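Local atomic coordinates of NAD-dependent formate dehydrogenase gamma subunit (Cupriavidus necator, PDB entry 6VW7), a protein that carries a [2Fe-2S] cluster in a thioredoxin-like domain and probably passes electrons within the cytosolic NAD-dependent formate dehydrogenase complex. Residues T15-I20 against D47-V52; P33-I38 against P51-A56. All coordinates share one frame; numbering follows the deposited sequence.

Contact 1 (T15-I20 against D47-V52)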
ATOM      1  N   THR A  15       7.827  23.892  25.551  1.00 33.50           N
ATOM      2  CA  THR A  15       7.833  25.122  24.758  1.00 32.85           C
ATOM      3  C   THR A  15       7.787  24.818  23.265  1.00 30.35           C
ATOM      4  O   THR A  15       7.047  25.460  22.515  1.00 29.85           O
ATOM      5  CB  THR A  15       9.064  25.987  25.086  1.00 32.94           C
ATOM      6  OG1 THR A  15       9.179  26.178  26.500  1.00 35.50           O
ATOM      7  CG2 THR A  15       8.941  27.351  24.440  1.00 34.15           C
ATOM      8  N   ARG A  16       8.575  23.843  22.811  1.00 31.28           N
ATOM      9  CA  ARG A  16       8.529  23.481  21.400  1.00 32.45           C
ATOM     10  C   ARG A  16       7.161  22.927  21.013  1.00 31.24           C
ATOM     11  O   ARG A  16       6.689  23.176  19.897  1.00 27.85           O
ATOM     12  CB  ARG A  16       9.646  22.481  21.071  1.00 40.34           C
ATOM     13  CG  ARG A  16      11.049  23.134  21.039  1.00 50.32           C
ATOM     14  CD  ARG A  16      11.863  22.722  19.795  1.00 54.53           C
ATOM     15  NE  ARG A  16      11.012  22.110  18.766  1.00 56.94           N
ATOM     16  CZ  ARG A  16      11.456  21.673  17.588  1.00 56.86           C
ATOM     17  NH1 ARG A  16      12.745  21.785  17.276  1.00 57.45           N
ATOM     18  NH2 ARG A  16      10.608  21.142  16.721  1.00 52.97           N
ATOM     19  N   ILE A  17       6.502  22.197  21.921  1.00 29.48           N
ATOM     20  CA  ILE A  17       5.161  21.680  21.625  1.00 27.50           C
ATOM     21  C   ILE A  17       4.186  22.826  21.366  1.00 29.28           C
ATOM     22  O   ILE A  17       3.374  22.768  20.433  1.00 28.96           O
ATOM     23  CB  ILE A  17       4.666  20.770  22.763  1.00 30.37           C
ATOM     24  CG1 ILE A  17       5.430  19.445  22.763  1.00 31.01           C
ATOM     25  CG2 ILE A  17       3.156  20.495  22.628  1.00 31.28           C
ATOM     26  CD1 ILE A  17       5.170  18.583  24.015  1.00 32.49           C
ATOM     27  N   ALA A  18       4.265  23.893  22.174  1.00 29.66           N
ATOM     28  CA  ALA A  18       3.384  25.038  21.964  1.00 30.53           C
ATOM     29  C   ALA A  18       3.629  25.680  20.600  1.00 29.03           C
ATOM     30  O   ALA A  18       2.686  26.117  19.931  1.00 27.63           O
ATOM     31  CB  ALA A  18       3.587  26.061  23.086  1.00 34.67           C
ATOM     32  N   ALA A  19       4.891  25.757  20.178  1.00 28.86           N
ATOM     33  CA  ALA A  19       5.203  26.325  18.868  1.00 29.20           C
ATOM     34  C   ALA A  19       4.723  25.419  17.745  1.00 27.19           C
ATOM     35  O   ALA A  19       4.234  25.901  16.714  1.00 26.92           O
ATOM     36  CB  ALA A  19       6.707  26.559  18.736  1.00 28.13           C
ATOM     37  N   ILE A  20       4.933  24.113  17.894  1.00 25.94           N
ATOM     38  CA  ILE A  20       4.449  23.159  16.901  1.00 27.81           C
ATOM     39  C   ILE A  20       2.950  23.342  16.677  1.00 28.85           C
ATOM     40  O   ILE A  20       2.463  23.376  15.534  1.00 26.11           O
ATOM     41  CB  ILE A  20       4.773  21.720  17.344  1.00 30.43           C
ATOM     42  CG1 ILE A  20       6.266  21.396  17.168  1.00 31.84           C
ATOM     43  CG2 ILE A  20       3.868  20.716  16.624  1.00 27.35           C
ATOM     44  CD1 ILE A  20       6.677  20.112  17.896  1.00 31.05           C
ATOM     45  N   ASP A  47       0.707  13.895  28.060  1.00 37.31           N
ATOM     46  CA  ASP A  47      -0.615  14.315  28.517  1.00 38.18           C
ATOM     47  C   ASP A  47      -0.692  15.829  28.652  1.00 35.97           C
ATOM     48  O   ASP A  47      -1.740  16.434  28.392  1.00 35.39           O
ATOM     49  CB  ASP A  47      -0.944  13.651  29.857  1.00 43.59           C
ATOM     50  CG  ASP A  47      -1.466  12.220  29.704  1.00 48.59           C
ATOM     51  OD1 ASP A  47      -1.796  11.787  28.573  1.00 47.17           O
ATOM     52  OD2 ASP A  47      -1.524  11.522  30.740  1.00 51.55           O
ATOM     53  N   ALA A  48       0.411  16.461  29.064  1.00 34.43           N
ATOM     54  CA  ALA A  48       0.406  17.903  29.268  1.00 36.44           C
ATOM     55  C   ALA A  48       0.267  18.684  27.966  1.00 33.84           C
ATOM     56  O   ALA A  48      -0.010  19.886  28.017  1.00 36.03           O
ATOM     57  CB  ALA A  48       1.678  18.345  30.000  1.00 38.77           C
ATOM     58  N   ALA A  49       0.439  18.049  26.809  1.00 31.22           N
ATOM     59  CA  ALA A  49       0.221  18.765  25.560  1.00 29.22           C
ATOM     60  C   ALA A  49      -1.255  18.888  25.207  1.00 31.27           C
ATOM     61  O   ALA A  49      -1.620  19.769  24.417  1.00 31.42           O
ATOM     62  CB  ALA A  49       0.951  18.073  24.413  1.00 28.16           C
ATOM     63  N   VAL A  50      -2.106  18.006  25.735  1.00 31.13           N
ATOM     64  CA  VAL A  50      -3.508  17.988  25.312  1.00 30.08           C
ATOM     65  C   VAL A  50      -4.203  19.325  25.558  1.00 32.26           C
ATOM     66  O   VAL A  50      -4.850  19.836  24.630  1.00 30.19           O
ATOM     67  CB  VAL A  50      -4.239  16.798  25.949  1.00 31.47           C
ATOM     68  CG1 VAL A  50      -5.743  16.852  25.632  1.00 33.25           C
ATOM     69  CG2 VAL A  50      -3.617  15.488  25.440  1.00 29.42           C
ATOM     70  N   PRO A  51      -4.088  19.958  26.738  1.00 35.42           N
ATOM     71  CA  PRO A  51      -4.741  21.269  26.900  1.00 36.44           C
ATOM     72  C   PRO A  51      -4.249  22.304  25.907  1.00 36.69           C
ATOM     73  O   PRO A  51      -5.030  23.154  25.465  1.00 36.87           O
ATOM     74  CB  PRO A  51      -4.408  21.651  28.352  1.00 39.44           C
ATOM     75  CG  PRO A  51      -4.147  20.345  29.029  1.00 40.07           C
ATOM     76  CD  PRO A  51      -3.454  19.518  27.995  1.00 36.66           C
ATOM     77  N   VAL A  52      -2.965  22.260  25.549  1.00 34.63           N
ATOM     78  CA  VAL A  52      -2.432  23.225  24.593  1.00 36.28           C
ATOM     79  C   VAL A  52      -3.052  23.000  23.219  1.00 31.88           C
ATOM     80  O   VAL A  52      -3.492  23.945  22.549  1.00 29.49           O
ATOM     81  CB  VAL A  52      -0.897  23.120  24.542  1.00 36.46           C
ATOM     82  CG1 VAL A  52      -0.321  24.060  23.481  1.00 35.30           C
ATOM     83  CG2 VAL A  52      -0.317  23.383  25.916  1.00 35.79           C
TER
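Ile17 and Ala49 make the closer of two purely apolar meetings between 15-20 and 47-52. The methyl CG2 of Ile17 lies 3.7 Å from Ala49 CB, and Ile17 CD1 is 4.3 Å from the same Ala49 CB, so both ends of the branched side chain face one small methyl. With chi1 at -72°, CG2 points opposite the backbone N, which brings this branch up to Ala49, while CG1 stands beside the N and carries CD1. The two CA atoms, Ile17 CA and Ala49 CA, are 7.0 Å apart. The contact belongs to the N-terminal helical bundle known from the complex I 24 kDa subunit family, where helix 14-24 here meets the chain leading into and along helix 50-57. The second meeting is looser and nearer the surface. Val52 reaches over with one branch, CG1, which rests 4.1 Å from Ala18 CA and 4.4 Å from Ala18 CB. No hydrogen bond links the two segments; the local backbone is tied within each segment, as by Val50 N to Asp47 O at 3.1 Å. Ile17 also packs on Pro46.

Contact 2 (P33-I38 against P51-A56)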
ATOM      1  N   PRO A  33      -1.807  16.140  11.874  1.00 20.28           N
ATOM      2  CA  PRO A  33      -0.458  16.693  11.620  1.00 22.73           C
ATOM      3  C   PRO A  33       0.214  17.203  12.881  1.00 23.97           C
ATOM      4  O   PRO A  33       1.440  17.079  13.027  1.00 23.88           O
ATOM      5  CB  PRO A  33      -0.721  17.821  10.614  1.00 23.21           C
ATOM      6  CG  PRO A  33      -1.957  17.301   9.835  1.00 22.01           C
ATOM      7  CD  PRO A  33      -2.803  16.658  10.908  1.00 21.21           C
ATOM      8  N   ILE A  34      -0.554  17.790  13.800  1.00 24.41           N
ATOM      9  CA  ILE A  34       0.033  18.266  15.053  1.00 26.39           C
ATOM     10  C   ILE A  34       0.530  17.086  15.879  1.00 25.37           C
ATOM     11  O   ILE A  34       1.662  17.086  16.374  1.00 23.86           O
ATOM     12  CB  ILE A  34      -0.988  19.111  15.839  1.00 23.73           C
ATOM     13  CG1 ILE A  34      -1.165  20.477  15.183  1.00 24.28           C
ATOM     14  CG2 ILE A  34      -0.575  19.247  17.306  1.00 23.38           C
ATOM     15  CD1 ILE A  34      -2.264  21.335  15.814  1.00 23.26           C
ATOM     16  N   LEU A  35      -0.304  16.051  16.021  1.00 23.09           N
ATOM     17  CA  LEU A  35       0.084  14.895  16.823  1.00 23.62           C
ATOM     18  C   LEU A  35       1.305  14.203  16.227  1.00 25.39           C
ATOM     19  O   LEU A  35       2.192  13.760  16.964  1.00 28.08           O
ATOM     20  CB  LEU A  35      -1.091  13.913  16.944  1.00 22.79           C
ATOM     21  CG  LEU A  35      -2.300  14.399  17.757  1.00 24.06           C
ATOM     22  CD1 LEU A  35      -3.481  13.378  17.708  1.00 22.62           C
ATOM     23  CD2 LEU A  35      -1.905  14.670  19.185  1.00 26.24           C
ATOM     24  N   HIS A  36       1.364  14.096  14.894  1.00 23.65           N
ATOM     25  CA  HIS A  36       2.546  13.542  14.232  1.00 25.10           C
ATOM     26  C   HIS A  36       3.804  14.359  14.533  1.00 23.28           C
ATOM     27  O   HIS A  36       4.872  13.801  14.815  1.00 24.23           O
ATOM     28  CB  HIS A  36       2.319  13.477  12.722  1.00 24.37           C
ATOM     29  CG  HIS A  36       1.510  12.291  12.284  1.00 25.45           C
ATOM     30  ND1 HIS A  36       1.866  10.994  12.588  1.00 25.69           N
ATOM     31  CD2 HIS A  36       0.363  12.209  11.567  1.00 23.95           C
ATOM     32  CE1 HIS A  36       0.982  10.162  12.061  1.00 24.41           C
ATOM     33  NE2 HIS A  36       0.053  10.875  11.448  1.00 24.53           N
ATOM     34  N   GLU A  37       3.716  15.684  14.434  1.00 23.11           N
ATOM     35  CA  GLU A  37       4.923  16.495  14.635  1.00 24.09           C
ATOM     36  C   GLU A  37       5.409  16.431  16.082  1.00 25.60           C
ATOM     37  O   GLU A  37       6.618  16.380  16.330  1.00 25.42           O
ATOM     38  CB  GLU A  37       4.673  17.948  14.224  1.00 21.92           C
ATOM     39  CG  GLU A  37       5.918  18.865  14.324  1.00 33.42           C
ATOM     40  CD  GLU A  37       7.023  18.526  13.318  1.00 37.20           C
ATOM     41  OE1 GLU A  37       6.831  17.611  12.480  1.00 38.42           O
ATOM     42  OE2 GLU A  37       8.092  19.186  13.369  1.00 42.07           O
ATOM     43  N   ILE A  38       4.484  16.428  17.047  1.00 25.36           N
ATOM     44  CA  ILE A  38       4.858  16.245  18.450  1.00 27.10           C
ATOM     45  C   ILE A  38       5.537  14.893  18.651  1.00 26.92           C
ATOM     46  O   ILE A  38       6.635  14.811  19.208  1.00 26.59           O
ATOM     47  CB  ILE A  38       3.628  16.389  19.369  1.00 25.78           C
ATOM     48  CG1 ILE A  38       3.015  17.787  19.245  1.00 26.30           C
ATOM     49  CG2 ILE A  38       4.038  16.123  20.817  1.00 25.43           C
ATOM     50  CD1 ILE A  38       1.697  17.977  20.038  1.00 24.91           C
ATOM     51  N   PRO A  51      -4.088  19.958  26.738  1.00 35.42           N
ATOM     52  CA  PRO A  51      -4.741  21.269  26.900  1.00 36.44           C
ATOM     53  C   PRO A  51      -4.249  22.304  25.907  1.00 36.69           C
ATOM     54  O   PRO A  51      -5.030  23.154  25.465  1.00 36.87           O
ATOM     55  CB  PRO A  51      -4.408  21.651  28.352  1.00 39.44           C
ATOM     56  CG  PRO A  51      -4.147  20.345  29.029  1.00 40.07           C
ATOM     57  CD  PRO A  51      -3.454  19.518  27.995  1.00 36.66           C
ATOM     58  N   VAL A  52      -2.965  22.260  25.549  1.00 34.63           N
ATOM     59  CA  VAL A  52      -2.432  23.225  24.593  1.00 36.28           C
ATOM     60  C   VAL A  52      -3.052  23.000  23.219  1.00 31.88           C
ATOM     61  O   VAL A  52      -3.492  23.945  22.549  1.00 29.49           O
ATOM     62  CB  VAL A  52      -0.897  23.120  24.542  1.00 36.46           C
ATOM     63  CG1 VAL A  52      -0.321  24.060  23.481  1.00 35.30           C
ATOM     64  CG2 VAL A  52      -0.317  23.383  25.916  1.00 35.79           C
ATOM     65  N   ILE A  53      -3.097  21.745  22.784  1.00 29.87           N
ATOM     66  CA  ILE A  53      -3.718  21.424  21.503  1.00 30.33           C
ATOM     67  C   ILE A  53      -5.191  21.820  21.521  1.00 29.83           C
ATOM     68  O   ILE A  53      -5.670  22.524  20.626  1.00 30.43           O
ATOM     69  CB  ILE A  53      -3.546  19.927  21.195  1.00 29.88           C
ATOM     70  CG1 ILE A  53      -2.062  19.573  21.077  1.00 29.46           C
ATOM     71  CG2 ILE A  53      -4.369  19.516  19.962  1.00 27.98           C
ATOM     72  CD1 ILE A  53      -1.773  18.097  21.310  1.00 30.49           C
ATOM     73  N   ALA A  54      -5.907  21.422  22.579  1.00 28.75           N
ATOM     74  CA  ALA A  54      -7.345  21.665  22.659  1.00 30.99           C
ATOM     75  C   ALA A  54      -7.665  23.145  22.516  1.00 34.57           C
ATOM     76  O   ALA A  54      -8.525  23.529  21.714  1.00 34.12           O
ATOM     77  CB  ALA A  54      -7.899  21.119  23.975  1.00 32.65           C
ATOM     78  N   ARG A  55      -6.969  23.997  23.288  1.00 36.30           N
ATOM     79  CA  ARG A  55      -7.216  25.433  23.229  1.00 38.10           C
ATOM     80  C   ARG A  55      -6.960  25.992  21.833  1.00 38.22           C
ATOM     81  O   ARG A  55      -7.736  26.815  21.337  1.00 38.97           O
ATOM     82  CB  ARG A  55      -6.350  26.157  24.266  1.00 42.37           C
ATOM     83  CG  ARG A  55      -6.328  27.660  24.117  1.00 45.32           C
ATOM     84  CD  ARG A  55      -5.853  28.332  25.403  1.00 49.65           C
ATOM     85  NE  ARG A  55      -5.504  29.736  25.184  1.00 52.78           N
ATOM     86  CZ  ARG A  55      -5.465  30.657  26.141  1.00 57.57           C
ATOM     87  NH1 ARG A  55      -5.767  30.329  27.391  1.00 59.71           N
ATOM     88  NH2 ARG A  55      -5.132  31.909  25.847  1.00 59.44           N
ATOM     89  N   ALA A  56      -5.856  25.595  21.200  1.00 36.02           N
ATOM     90  CA  ALA A  56      -5.514  26.196  19.915  1.00 35.71           C
ATOM     91  C   ALA A  56      -6.495  25.798  18.812  1.00 33.57           C
ATOM     92  O   ALA A  56      -6.760  26.599  17.909  1.00 32.96           O
ATOM     93  CB  ALA A  56      -4.099  25.813  19.518  1.00 34.38           C
TER
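Ile34 O accepts the amide of Ile38, with Ile38 N 3.0 Å away, and this helical turn sets both isoleucines on the face of 33-38 that meets Ile53. From the other helix Ile53 alone supplies the touching atoms, and it accounts for more than half of the 137 Å² buried between the segments. Its outer methyl does most of the work: Ile53 CD1 meets Ile38 CD1 tip to tip at 3.7 Å and has Leu35 CD2 at 4.0 Å, the leucine crossing it at about a right angle. Further back, Ile53 CG1 lies 4.1 Å from the methyl Ile34 CG2, the two side chains running past each other in opposite directions. A chi2 of 158° keeps the Ile53 chain extended, which carries CD1 out to Leu35 and Ile38. In this N-terminal helical bundle, segments 33-38 of helix 31-42 and 51-56 of helix 50-57 run roughly antiparallel, 152° between their directions, with axes 11.9 Å apart, a distance spanned here by Ile34, Leu35, Ile38 and Ile53. Val21 of helix 14-24 and Val64 of helix 61-70 also pack against Ile53, while Leu35 continues onto Val67 and Ile68. On helix 31-42, Pro33 packs on Arg264 of the beta subunit, and His36 NE2 makes a weak hydrogen bond to Lys265 O of that subunit.

How the contacts relate
From the N terminus the chain runs through helix 14-24 and helix 31-42 to helix 50-57. Contact 1 closes a loop of 26 residues that holds helix 31-42; contact 2, closing a shorter one of 12 residues, begins within the first loop and ends on the same helix 50-57, where the segments overlap at Pro51 and Val52. Their centres are 6 Å apart, and the first two helices also meet directly: Ile17 CG2 is 3.9 Å from Ile38 CD1, and Ile20 CG2 is 3.6 Å from Glu37 CG. Between them the contacts, with this direct packing of 14-24 on 31-42, tie three successive helices together, at a distance from the iron-sulfur cluster.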